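Side-chain contacts in 3-ketosteroid-delta4-5alpha-dehydrogenase (Rhodococcus jostii, PDB 4AT2), which uses bound FAD to oxidise 3-ketosteroids, introducing a double bond between C4 and C5 of the steroid A ring: residues D289-S292 with I293-Q297; P275-I278 with G279-G282; G200-M203 with L204-L208. All blocks are in the same frame, centred on the assembly; numbering follows the deposited sequence. Where two conformers were deposited one is given.

Contact 1. Residues D289-S292 with I293-Q297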
loop_
_atom_site.group_PDB
_atom_site.type_symbol
_atom_site.label_atom_id
_atom_site.label_comp_id
_atom_site.label_asym_id
_atom_site.label_seq_id
_atom_site.Cartn_x
_atom_site.Cartn_y
_atom_site.Cartn_z
ATOM N N ASP A 289 11.494 -12.633 9.440
ATOM C CA ASP A 289 10.139 -13.168 9.651
ATOM C C ASP A 289 9.207 -12.219 10.416
ATOM O O ASP A 289 8.128 -12.622 10.855
ATOM C CB ASP A 289 10.203 -14.532 10.354
ATOM C CG ASP A 289 10.811 -14.449 11.737
ATOM O OD1 ASP A 289 11.035 -13.328 12.238
ATOM O OD2 ASP A 289 11.058 -15.524 12.334
ATOM N N GLY A 290 9.648 -10.980 10.582
ATOM C CA GLY A 290 8.815 -9.920 11.159
ATOM C C GLY A 290 8.658 -9.967 12.669
ATOM O O GLY A 290 7.933 -9.149 13.234
ATOM N N ARG A 291 9.328 -10.916 13.325
ATOM C CA ARG A 291 9.132 -11.108 14.766
ATOM C C ARG A 291 9.316 -9.833 15.593
ATOM O O ARG A 291 8.499 -9.576 16.500
ATOM C CB ARG A 291 10.022 -12.236 15.311
ATOM C CG ARG A 291 9.756 -12.615 16.773
ATOM C CD ARG A 291 8.558 -13.537 16.922
ATOM N NE ARG A 291 8.303 -13.914 18.319
ATOM C CZ ARG A 291 7.464 -14.878 18.697
ATOM N NH1 ARG A 291 6.795 -15.582 17.782
ATOM N NH2 ARG A 291 7.278 -15.140 19.988
ATOM N N SER A 292 10.359 -9.047 15.293
ATOM C CA SER A 292 10.600 -7.822 16.065
ATOM C C SER A 292 9.527 -6.763 15.843
ATOM O O SER A 292 9.227 -6.009 16.763
ATOM C CB SER A 292 11.986 -7.238 15.815
ATOM O OG SER A 292 12.161 -6.886 14.466
ATOM N N ILE A 293 8.954 -6.713 14.644
ATOM C CA ILE A 293 7.830 -5.817 14.388
ATOM C C ILE A 293 6.665 -6.228 15.282
ATOM O O ILE A 293 6.074 -5.390 15.965
ATOM C CB ILE A 293 7.418 -5.801 12.890
ATOM C CG1 ILE A 293 8.536 -5.168 12.050
ATOM C CG2 ILE A 293 6.115 -5.025 12.732
ATOM C CD1 ILE A 293 8.445 -5.392 10.549
ATOM N N LEU A 294 6.348 -7.517 15.293
ATOM C CA LEU A 294 5.227 -8.025 16.088
ATOM C C LEU A 294 5.439 -7.844 17.590
ATOM O O LEU A 294 4.504 -7.474 18.309
ATOM C CB LEU A 294 4.946 -9.495 15.742
ATOM C CG LEU A 294 4.584 -9.818 14.276
ATOM C CD1 LEU A 294 4.447 -11.324 14.088
ATOM C CD2 LEU A 294 3.325 -9.082 13.802
ATOM N N MET A 295 6.666 -8.093 18.048
ATOM C CA MET A 295 7.021 -7.962 19.462
ATOM C C MET A 295 6.772 -6.543 19.946
ATOM O O MET A 295 6.308 -6.333 21.074
ATOM C CB MET A 295 8.503 -8.276 19.664
ATOM C CG MET A 295 8.819 -9.754 19.604
ATOM S SD MET A 295 10.600 -10.062 19.543
ATOM C CE MET A 295 11.161 -8.908 20.738
ATOM N N ALA A 296 7.101 -5.584 19.085
ATOM C CA ALA A 296 6.956 -4.175 19.428
ATOM C C ALA A 296 5.484 -3.752 19.329
ATOM O O ALA A 296 4.991 -3.037 20.205
ATOM C CB ALA A 296 7.850 -3.314 18.544
ATOM N N GLN A 297 4.779 -4.211 18.294
ATOM C CA GLN A 297 3.347 -3.923 18.174
ATOM C C GLN A 297 2.587 -4.386 19.421
ATOM O O GLN A 297 1.612 -3.756 19.822
ATOM C CB GLN A 297 2.740 -4.627 16.963
ATOM C CG GLN A 297 3.060 -4.018 15.606
ATOM C CD GLN A 297 2.282 -4.716 14.505
ATOM O OE1 GLN A 297 2.798 -5.637 13.843
ATOM N NE2 GLN A 297 1.017 -4.317 14.318
#
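The first turn of helix 291-297 is the element at work here, with Arg291 at its start laid against Met295 one turn further on. CG of Arg291 meets SD of Met295 at 3.9 Å, and the two side chains cross at about a right angle. Met295 has its CG anti to its own carbonyl carbon (chi1 -76°), which swings the chain back over the preceding turn: its CG sits only 3.1 Å from Arg291 O, the same oxygen that accepts the Met295 backbone N-H at 2.8 Å. The chain enters the helix through Gly290 at the N-cap, whose positive phi favours glycine, and Gly290 O receives Leu294 N at 3.1 Å in a nearly straight bond. One residue earlier, OD1 of Asp289 takes the Arg291 N-H at 3.1 Å from above the carboxylate plane and closes an Asx turn. CG of Leu294 leans on Gly290 O at 3.6 Å, and CB of Ile293 lies 3.4 Å from Gly290 O. Ser292 O accepts from Ala296 N. Further along the Arg291 chain, which comes to about 5 Å from the bound FAD, NE donates to Gln226 O, while OD2 of Asp289 forms a salt bridge with Arg72. Met295 also packs on Val225 and Leu228 of strand 223-230, and on another side of the helix Leu294 packs on Val463 of the second subunit. An alanine in place of Met295, which lacks the CG and SD that pack there, would probably open a gap between the aliphatic part of Arg291 and Val225 and Leu228.

Contact 2. Residues P275-I278 with G279-G282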
loop_
_atom_site.group_PDB
_atom_site.type_symbol
_atom_site.label_atom_id
_atom_site.label_comp_id
_atom_site.label_asym_id
_atom_site.label_seq_id
_atom_site.Cartn_x
_atom_site.Cartn_y
_atom_site.Cartn_z
ATOM N N PRO A 275 0.765 -7.397 -0.301
ATOM C CA PRO A 275 0.349 -8.544 -1.111
ATOM C C PRO A 275 0.880 -8.551 -2.555
ATOM O O PRO A 275 0.797 -9.584 -3.223
ATOM C CB PRO A 275 -1.187 -8.463 -1.080
ATOM C CG PRO A 275 -1.485 -7.041 -0.795
ATOM C CD PRO A 275 -0.387 -6.568 0.110
ATOM N N ARG A 276 1.416 -7.426 -3.024
ATOM C CA ARG A 276 2.052 -7.409 -4.355
ATOM C C ARG A 276 3.289 -8.320 -4.419
ATOM O O ARG A 276 3.766 -8.650 -5.514
ATOM C CB ARG A 276 2.358 -5.973 -4.818
ATOM C CG ARG A 276 1.092 -5.158 -5.100
ATOM C CD ARG A 276 1.365 -3.767 -5.658
ATOM N NE ARG A 276 1.970 -2.864 -4.679
ATOM C CZ ARG A 276 1.965 -1.534 -4.773
ATOM N NH1 ARG A 276 1.377 -0.927 -5.808
ATOM N NH2 ARG A 276 2.552 -0.803 -3.835
ATOM N N LEU A 277 3.792 -8.754 -3.255
ATOM C CA LEU A 277 4.941 -9.671 -3.199
ATOM C C LEU A 277 4.577 -11.148 -3.083
ATOM O O LEU A 277 5.460 -12.001 -3.100
ATOM C CB LEU A 277 5.895 -9.306 -2.046
ATOM C CG LEU A 277 6.737 -8.045 -2.257
ATOM C CD1 LEU A 277 7.730 -7.922 -1.110
ATOM C CD2 LEU A 277 7.451 -8.020 -3.607
ATOM N N ILE A 278 3.288 -11.455 -2.971
ATOM C CA ILE A 278 2.843 -12.846 -2.913
ATOM C C ILE A 278 3.383 -13.609 -4.122
ATOM O O ILE A 278 3.164 -13.211 -5.268
ATOM C CB ILE A 278 1.301 -12.971 -2.844
ATOM C CG1 ILE A 278 0.775 -12.462 -1.494
ATOM C CG2 ILE A 278 0.883 -14.421 -3.047
ATOM C CD1 ILE A 278 -0.712 -12.158 -1.491
ATOM N N GLY A 279 4.122 -14.676 -3.845
ATOM C CA GLY A 279 4.670 -15.529 -4.892
ATOM C C GLY A 279 5.912 -15.003 -5.587
ATOM O O GLY A 279 6.395 -15.623 -6.527
ATOM N N ARG A 280 6.435 -13.862 -5.136
ATOM C CA ARG A 280 7.643 -13.306 -5.766
ATOM C C ARG A 280 8.651 -12.730 -4.763
ATOM O O ARG A 280 9.084 -11.579 -4.897
ATOM C CB ARG A 280 7.282 -12.281 -6.863
ATOM C CG ARG A 280 6.454 -11.095 -6.400
ATOM C CD ARG A 280 6.077 -10.183 -7.565
ATOM N NE ARG A 280 5.286 -10.889 -8.582
ATOM C CZ ARG A 280 3.960 -10.998 -8.565
ATOM N NH1 ARG A 280 3.254 -10.445 -7.584
ATOM N NH2 ARG A 280 3.332 -11.669 -9.530
ATOM N N PRO A 281 9.034 -13.536 -3.751
ATOM C CA PRO A 281 10.016 -13.102 -2.757
ATOM C C PRO A 281 11.404 -12.888 -3.361
ATOM O O PRO A 281 11.856 -13.677 -4.202
ATOM C CB PRO A 281 10.049 -14.279 -1.771
ATOM C CG PRO A 281 9.714 -15.456 -2.618
ATOM C CD PRO A 281 8.628 -14.938 -3.518
ATOM N N GLY A 282 12.068 -11.819 -2.922
ATOM C CA GLY A 282 13.422 -11.512 -3.363
ATOM C C GLY A 282 14.405 -11.314 -2.216
ATOM O O GLY A 282 15.612 -11.227 -2.460
HETATM O O HOH W 1 0.954 -12.416 -6.481
#
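The guanidinium of Arg280 has Ile278 O over one face and Arg276 O at its edge, close to its plane. The edge is where the bond forms: NH1 of Arg280 donates to Arg276 O at 2.8 Å, with an N-H...O angle of 152°. The oxygen lies just 8° out of the guanidinium plane, although the donor itself stands well above the plane of the Arg276 carbonyl. Over the face, Ile278 O is 3.6 Å from NH1 of Arg280, and a water joins the two, donating a hydrogen bond to Ile278 O at 2.6 Å and accepting a weak bond from NH1 of Arg280. The chain reverses here in a type II beta turn from Leu277 to Arg280, which brings the side chain back over the preceding backbone. Its closing bond runs from Arg280 N to Leu277 O at 2.9 Å, and Gly279 takes the third position with the positive phi usual there. Within Arg280, CG is wedged between the backbone N and the carbonyl carbon (chi1 59°), and a further bend at chi3 curls the chain over the turn. Its methylenes follow the same path, CG lying 3.6 Å from Leu277 O and CD 3.4 Å from Arg276 O. Two carbonyl oxygens of the short 3-10 segment 275-277 are thereby engaged by one residue. The guanidinium of Arg276 points elsewhere, to a cation-pi contact with Phe349. Backbone hydrogen bonds between Arg280 and Gly446 and between Gly282 and Gly446 tie the loop to strand 444-452, and Gly282 touches the FAD, while Ile278 packs on Gly119 of the second subunit.

Contact 3. Residues G200-M203 with L204-L208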
loop_
_atom_site.group_PDB
_atom_site.type_symbol
_atom_site.label_atom_id
_atom_site.label_comp_id
_atom_site.label_asym_id
_atom_site.label_seq_id
_atom_site.Cartn_x
_atom_site.Cartn_y
_atom_site.Cartn_z
ATOM N N GLY A 200 29.352 -7.203 -1.999
ATOM C CA GLY A 200 30.059 -5.998 -1.567
ATOM C C GLY A 200 29.670 -5.590 -0.158
ATOM O O GLY A 200 30.437 -4.922 0.536
ATOM N N GLY A 201 28.478 -6.006 0.265
ATOM C CA GLY A 201 27.992 -5.734 1.616
ATOM C C GLY A 201 28.872 -6.338 2.697
ATOM O O GLY A 201 28.921 -5.832 3.819
ATOM N N TYR A 202 29.572 -7.421 2.358
ATOM C CA TYR A 202 30.527 -8.033 3.281
ATOM C C TYR A 202 31.648 -7.071 3.687
ATOM O O TYR A 202 32.097 -7.091 4.834
ATOM C CB TYR A 202 31.115 -9.319 2.683
ATOM C CG TYR A 202 32.160 -9.964 3.557
ATOM C CD1 TYR A 202 31.790 -10.780 4.629
ATOM C CD2 TYR A 202 33.517 -9.744 3.326
ATOM C CE1 TYR A 202 32.750 -11.375 5.437
ATOM C CE2 TYR A 202 34.481 -10.329 4.132
ATOM C CZ TYR A 202 34.088 -11.139 5.184
ATOM O OH TYR A 202 35.049 -11.718 5.985
ATOM N N MET A 203 32.102 -6.237 2.751
ATOM C CA MET A 203 33.169 -5.279 3.059
ATOM C C MET A 203 32.663 -4.004 3.728
ATOM O O MET A 203 33.457 -3.132 4.084
ATOM C CB MET A 203 34.055 -4.973 1.840
ATOM C CG MET A 203 35.204 -5.963 1.656
ATOM S SD MET A 203 36.211 -6.258 3.133
ATOM C CE MET A 203 36.849 -4.608 3.435
ATOM N N LEU A 204 31.345 -3.898 3.897
ATOM C CA LEU A 204 30.794 -2.951 4.850
ATOM C C LEU A 204 30.795 -3.600 6.236
ATOM O O LEU A 204 31.273 -3.003 7.202
ATOM C CB LEU A 204 29.382 -2.514 4.453
ATOM C CG LEU A 204 28.572 -1.692 5.463
ATOM C CD1 LEU A 204 29.267 -0.388 5.847
ATOM C CD2 LEU A 204 27.183 -1.418 4.906
ATOM N N MET A 205 30.282 -4.829 6.318
ATOM C CA MET A 205 30.141 -5.532 7.599
ATOM C C MET A 205 31.455 -5.830 8.317
ATOM O O MET A 205 31.567 -5.600 9.519
ATOM C CB MET A 205 29.395 -6.858 7.416
ATOM C CG MET A 205 27.888 -6.750 7.378
ATOM S SD MET A 205 27.150 -5.900 8.796
ATOM C CE MET A 205 27.417 -7.049 10.127
ATOM N N LYS A 206 32.430 -6.374 7.588
ATOM C CA LYS A 206 33.669 -6.869 8.197
ATOM C C LYS A 206 34.428 -5.794 9.000
ATOM O O LYS A 206 34.727 -6.021 10.176
ATOM C CB LYS A 206 34.566 -7.545 7.144
ATOM C CG LYS A 206 35.852 -8.134 7.703
ATOM C CD LYS A 206 36.632 -8.806 6.586
ATOM C CE LYS A 206 37.782 -9.642 7.125
ATOM N NZ LYS A 206 39.070 -8.908 7.019
ATOM N N PRO A 207 34.727 -4.621 8.389
ATOM C CA PRO A 207 35.401 -3.574 9.183
ATOM C C PRO A 207 34.598 -3.090 10.397
ATOM O O PRO A 207 35.188 -2.768 11.428
ATOM C CB PRO A 207 35.584 -2.416 8.190
ATOM C CG PRO A 207 35.416 -3.013 6.838
ATOM C CD PRO A 207 34.514 -4.202 6.988
ATOM N N LEU A 208 33.274 -3.044 10.276
ATOM C CA LEU A 208 32.419 -2.631 11.398
ATOM C C LEU A 208 32.460 -3.665 12.526
ATOM O O LEU A 208 32.530 -3.312 13.707
ATOM C CB LEU A 208 30.979 -2.373 10.929
ATOM C CG LEU A 208 30.784 -1.223 9.922
ATOM C CD1 LEU A 208 29.305 -0.953 9.676
ATOM C CD2 LEU A 208 31.443 0.063 10.379
#
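CB of Lys206 lies over one face of the Tyr202 ring, 4.0 Å above the ring plane and offset toward the rim, while CD of Lys206 reaches the hydroxyl end, within 3.4 Å of Tyr202 OH. Both side chains leave the backbone in the same sense, each with CG anti to its backbone N (chi1 177° for Tyr202), which brings the Lys206 chain obliquely across the ring. Beneath them, Lys206 N donates to Tyr202 O at 2.9 Å. Next to this pair, CE of Met203 meets CG of Pro207 at 4.0 Å, the two side chains crossing at about a right angle. The proline kinks the first turns of helix 202-214. Having no N-H, it offers Met203 O only its ring carbons, CD at 3.3 Å, and that buried oxygen has no hydrogen-bond partner in the model. Gly201 O, in contrast, accepts two donors, Met205 N nearly straight and Leu204 N at a poorer angle. Farther out, Lys198 makes a cation-pi contact with the Tyr202 ring. Leu204 and Met205 turn to helix 51-62, touching Ile51 and Val54 respectively; that helix begins within a GxGxxG pattern (Gly48, Gly50, Gly53), consistent with a Rossmann-type FAD site.

From the N terminus, contact 3 comes first, then contact 2, then contact 1; each closes a turn of its own, and none crosses or encloses another. Contact 3 opens helix 202-214, which packs on helix 51-62 and helix 132-141. After strand 255-258 and helix 267-273, contact 2 turns the connecting loop beside strand 444-452, and that same loop runs on into contact 1, where helix 291-297 packs against strands 223-230 and 255-258. Contacts 2 and 3 lie on opposite sides of the chain's centre, about 28 Å apart between centres. Contacts 1 and 2, about 19 Å apart between centres, both reach the second subunit.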